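Putative phage endolysin (Salmonella enterica subsp. enterica serovar Typhimurium, PDB 4EVX) belongs to the phage lysozymes of glycosyl hydrolase family 24 and is predicted, though not established, to hydrolyse beta-1,4 linkages in peptidoglycan. Local coordinates at residues A[68-73]-A[84-89]; A[33-38]-A[56-61]. One frame throughout, in Å; residues are numbered along the deposited sequence.

Contact 1 of 2, residues A[68-73]-A[84-89]; sequences ILLQNC and ETLIAL
Between segments 68-73 and 84-89 the nearest CA atoms are those of Leu70 and Ile87, 8.3 Å apart, and the gap between the two backbones is bridged by side chains alone. Leu70 does the bridging. Its CG stands anti to the backbone N (chi1 -176°), which carries the isobutyl group out toward the second helix, and its CD2 methyl is the atom that touches. That methyl lies 3.9 Å from CG1 of Ile87 and also meets the CD1 end of the same chain, at 4.2 Å. CD2 also lies 4.3 Å from CB of Leu86. Ile87 reaches the contact through its longer branch, CG1 being placed beside the backbone N and anti to the carbonyl carbon (chi1 -67°), while the root of the Leu86 side chain supplies the second surface. Leu70 continues on to Met90 of helix 80-94 and to Leu69 of the second subunit; that subunit is also joined to this segment by a disulfide from Cys73 to its Cys66. Branched aliphatic residues suit such a buried seam, having no polar side-chain atoms to satisfy. With no hydrogen bond crossing between the segments, the helices meet here through dispersion and the exclusion of water.

Contact 2 of 2, residues A[33-38]-A[56-61]; sequences WVIGYG and EAFLLD
The turn that leaves strand 34-35 of the small antiparallel sheet packs against helix 52-73, with Tyr37 as its main point of contact. CA of Tyr37 lies 6.2 Å from CA of Leu59, and its ring leans obliquely on the helix: CD2 is 4.1 Å from CB of Leu59, with a methyl of the same leucine close by. Farther out, CE2 passes 3.9 Å from OE1 of Glu56, the carboxylate plane standing 85° from that of the ring. Glu56 starts away from the turn, but a bend at chi2 (75°) brings its acid back. A water in the plane of the tyrosine ring joins the two polar ends, accepting from Tyr37 OH at 2.9 Å and donating to Glu56 OE1 at 3.2 Å. A tyrosine thus serves both needs, its ring against leucine and its hydroxyl toward water. OE1 also receives a hydrogen bond from the dimethylated lysine at position 16, which probably favours the charged carboxylate. Beside this, CG2 of Ile35 rests 4.3 Å from CE2 of Phe58. Phe58 stacks on His39 of the partner strand 39-40, so the helix packs against both strands through it, while Ile35 also reaches Leu47 in the loop after them.

In the fold
Helix 52-73 is common to both contacts: its earlier part meets the sheet turn in contact 2, and its later part, residues 68-73, meets helix 80-94 in contact 1. Their centres are about 17 Å apart, and they follow one another along the chain without touching. Contact 2 lies nearer the middle of the chain, about 6 Å from its centre against 12 Å for contact 1, and buries the larger area, 215 Å² against 117 Å². Both are largely buried, yet contact 1 is wholly aliphatic and has neighbouring subunits around it, whereas contact 2 combines aromatic packing with a water-bridged acid and is touched by no other chain of the assembly.

Contact 1 of 2, residues A[68-73]-A[84-89]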
# COMPACT_ATOMS: atom_id res chain seq x y z
N ILE A 68 15.98 1.50 5.59
CA ILE A 68 16.82 0.42 6.09
C ILE A 68 15.95 -0.72 6.67
O ILE A 68 16.20 -1.93 6.45
CB ILE A 68 17.84 0.97 7.12
CG1 ILE A 68 18.89 1.75 6.36
CG2 ILE A 68 18.48 -0.17 7.89
CD1 ILE A 68 19.68 2.71 7.23
N LEU A 69 14.87 -0.33 7.39
CA LEU A 69 14.00 -1.34 7.98
C LEU A 69 13.11 -1.96 6.93
O LEU A 69 12.73 -3.13 7.09
CB LEU A 69 13.19 -0.69 9.11
CG LEU A 69 14.01 -0.20 10.30
CD1 LEU A 69 13.12 0.45 11.37
CD2 LEU A 69 14.82 -1.36 10.95
N LEU A 70 12.83 -1.27 5.84
CA LEU A 70 11.99 -1.87 4.77
C LEU A 70 12.75 -2.94 4.12
O LEU A 70 12.25 -4.06 3.85
CB LEU A 70 11.60 -0.76 3.76
CG LEU A 70 10.70 -1.09 2.64
CD1 LEU A 70 9.33 -1.43 3.15
CD2 LEU A 70 10.56 0.10 1.77
N GLN A 71 14.03 -2.66 3.89
CA GLN A 71 14.95 -3.59 3.26
C GLN A 71 14.92 -4.84 3.98
O GLN A 71 14.90 -5.93 3.39
CB GLN A 71 16.44 -3.05 3.29
CG GLN A 71 17.45 -3.91 2.48
CD GLN A 71 17.89 -3.32 1.16
OE1 GLN A 71 17.77 -3.97 0.10
NE2 GLN A 71 18.46 -2.10 1.18
N ASN A 72 14.87 -4.76 5.28
CA ASN A 72 14.88 -5.99 6.02
C ASN A 72 13.56 -6.74 6.04
O ASN A 72 13.67 -7.92 6.28
CB ASN A 72 15.42 -5.78 7.44
CG ASN A 72 16.11 -7.04 8.03
OD1 ASN A 72 16.64 -7.92 7.35
ND2 ASN A 72 15.87 -7.30 9.25
N CYS A 73 12.34 -6.11 5.83
CA CYS A 73 10.95 -6.67 5.65
C CYS A 73 10.70 -7.22 4.21
O CYS A 73 9.91 -8.18 4.00
CB CYS A 73 9.91 -5.57 5.99
SG CYS A 73 8.16 -5.84 5.44
N GLU A 84 10.47 3.74 -2.73
CA GLU A 84 10.11 5.12 -2.46
C GLU A 84 8.58 5.26 -2.30
O GLU A 84 8.12 6.04 -1.43
CB GLU A 84 10.66 6.06 -3.51
CG GLU A 84 12.14 6.23 -3.39
CD GLU A 84 12.78 7.41 -4.08
OE1 GLU A 84 12.06 8.14 -4.81
OE2 GLU A 84 14.00 7.62 -3.87
N THR A 85 7.81 4.59 -3.13
CA THR A 85 6.35 4.72 -2.99
C THR A 85 5.84 4.10 -1.70
O THR A 85 4.93 4.66 -1.04
CB THR A 85 5.60 4.14 -4.16
OG1 THR A 85 5.79 2.74 -4.31
CG2 THR A 85 5.87 4.92 -5.47
N LEU A 86 6.42 3.02 -1.29
CA LEU A 86 6.04 2.39 -0.02
C LEU A 86 6.41 3.30 1.14
O LEU A 86 5.61 3.51 2.05
CB LEU A 86 6.67 1.02 0.20
CG LEU A 86 6.06 -0.13 -0.56
CD1 LEU A 86 6.96 -1.32 -0.48
CD2 LEU A 86 4.68 -0.48 0.04
N ILE A 87 7.56 3.88 1.11
CA ILE A 87 7.97 4.83 2.12
C ILE A 87 7.04 6.06 2.14
O ILE A 87 6.63 6.48 3.23
CB ILE A 87 9.44 5.21 1.91
CG1 ILE A 87 10.29 3.95 2.19
CG2 ILE A 87 9.83 6.38 2.82
CD1 ILE A 87 11.64 4.11 1.88
N ALA A 88 6.68 6.63 0.98
CA ALA A 88 5.79 7.78 0.97
C ALA A 88 4.43 7.37 1.51
O ALA A 88 3.80 8.11 2.28
CB ALA A 88 5.66 8.31 -0.44
N LEU A 89 3.93 6.20 1.13
CA LEU A 89 2.66 5.70 1.67
C LEU A 89 2.69 5.60 3.19
O LEU A 89 1.79 6.11 3.87
CB LEU A 89 2.30 4.34 1.06
CG LEU A 89 1.02 3.70 1.65
CD1 LEU A 89 -0.24 4.48 1.25
CD2 LEU A 89 0.87 2.24 1.25

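Contact 2 of 2, residues A[33-38]-A[56-61]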
# COMPACT_ATOMS: atom_id res chain seq x y z
N TRP A 33 5.62 14.45 21.31
CA TRP A 33 6.19 15.68 20.77
C TRP A 33 6.64 15.46 19.33
O TRP A 33 7.35 14.51 19.05
CB TRP A 33 7.35 16.15 21.61
CG TRP A 33 6.91 16.68 22.94
CD1 TRP A 33 7.05 16.07 24.15
CD2 TRP A 33 6.27 17.94 23.20
NE1 TRP A 33 6.53 16.86 25.15
CE2 TRP A 33 6.09 18.04 24.60
CE3 TRP A 33 5.96 19.06 22.40
CZ2 TRP A 33 5.52 19.16 25.19
CZ3 TRP A 33 5.40 20.17 23.00
CH2 TRP A 33 5.22 20.23 24.38
N VAL A 34 6.28 16.39 18.45
CA VAL A 34 6.63 16.34 17.02
C VAL A 34 7.17 17.68 16.60
O VAL A 34 6.74 18.69 17.14
CB VAL A 34 5.37 15.97 16.21
CG1 VAL A 34 5.63 15.89 14.70
CG2 VAL A 34 4.77 14.68 16.73
N ILE A 35 8.04 17.70 15.61
CA ILE A 35 8.63 18.92 15.06
C ILE A 35 9.05 18.71 13.62
O ILE A 35 9.18 17.56 13.17
CB ILE A 35 9.84 19.33 15.94
CG1 ILE A 35 10.14 20.86 15.81
CG2 ILE A 35 11.03 18.46 15.60
CD1 ILE A 35 11.14 21.42 16.81
N GLY A 36 9.30 19.80 12.90
CA GLY A 36 9.79 19.73 11.54
C GLY A 36 8.73 19.20 10.59
O GLY A 36 7.57 19.66 10.59
N TYR A 37 9.13 18.21 9.77
CA TYR A 37 8.21 17.58 8.85
C TYR A 37 7.67 16.31 9.50
O TYR A 37 7.92 15.21 9.03
CB TYR A 37 8.89 17.26 7.48
CG TYR A 37 9.40 18.47 6.73
CD1 TYR A 37 8.56 19.24 5.95
CD2 TYR A 37 10.74 18.84 6.81
CE1 TYR A 37 9.03 20.34 5.24
CE2 TYR A 37 11.23 19.93 6.09
CZ TYR A 37 10.37 20.68 5.30
OH TYR A 37 10.80 21.83 4.66
N GLY A 38 6.95 16.48 10.60
CA GLY A 38 6.34 15.35 11.26
C GLY A 38 7.34 14.45 11.96
O GLY A 38 7.09 13.27 12.12
N GLU A 56 15.06 19.59 7.70
CA GLU A 56 15.38 18.80 6.50
C GLU A 56 16.18 17.57 6.89
O GLU A 56 15.90 16.48 6.44
CB GLU A 56 16.19 19.60 5.49
CG GLU A 56 16.35 18.96 4.13
CD GLU A 56 15.09 19.04 3.27
OE1 GLU A 56 14.19 19.86 3.60
OE2 GLU A 56 15.02 18.33 2.25
N ALA A 57 17.19 17.72 7.77
CA ALA A 57 17.99 16.59 8.21
C ALA A 57 17.15 15.55 8.94
O ALA A 57 17.31 14.35 8.73
CB ALA A 57 19.09 17.05 9.13
N PHE A 58 16.22 15.98 9.78
CA PHE A 58 15.33 15.00 10.42
C PHE A 58 14.44 14.26 9.43
O PHE A 58 14.20 13.05 9.62
CB PHE A 58 14.42 15.67 11.46
CG PHE A 58 15.04 16.01 12.79
CD1 PHE A 58 15.83 15.10 13.46
CD2 PHE A 58 14.65 17.15 13.46
CE1 PHE A 58 16.33 15.38 14.73
CE2 PHE A 58 15.07 17.40 14.76
CZ PHE A 58 15.95 16.51 15.38
N LEU A 59 14.00 14.93 8.36
CA LEU A 59 13.19 14.27 7.33
C LEU A 59 14.03 13.20 6.64
O LEU A 59 13.61 12.06 6.54
CB LEU A 59 12.66 15.25 6.32
CG LEU A 59 11.90 14.61 5.15
CD1 LEU A 59 10.67 13.87 5.61
CD2 LEU A 59 11.43 15.65 4.19
N LEU A 60 15.26 13.54 6.24
CA LEU A 60 16.13 12.53 5.62
C LEU A 60 16.42 11.43 6.58
O LEU A 60 16.49 10.28 6.16
CB LEU A 60 17.45 13.20 5.13
CG LEU A 60 17.32 14.21 4.06
CD1 LEU A 60 18.69 14.70 3.62
CD2 LEU A 60 16.57 13.64 2.83
N ASP A 61 16.62 11.72 7.88
CA ASP A 61 16.88 10.67 8.88
C ASP A 61 15.70 9.68 8.94
O ASP A 61 15.90 8.44 8.83
CB ASP A 61 17.16 11.36 10.22
CG ASP A 61 17.49 10.47 11.41
OD1 ASP A 61 17.67 9.29 11.21
OD2 ASP A 61 17.50 10.98 12.51
O HOH W 1 13.55 22.55 5.24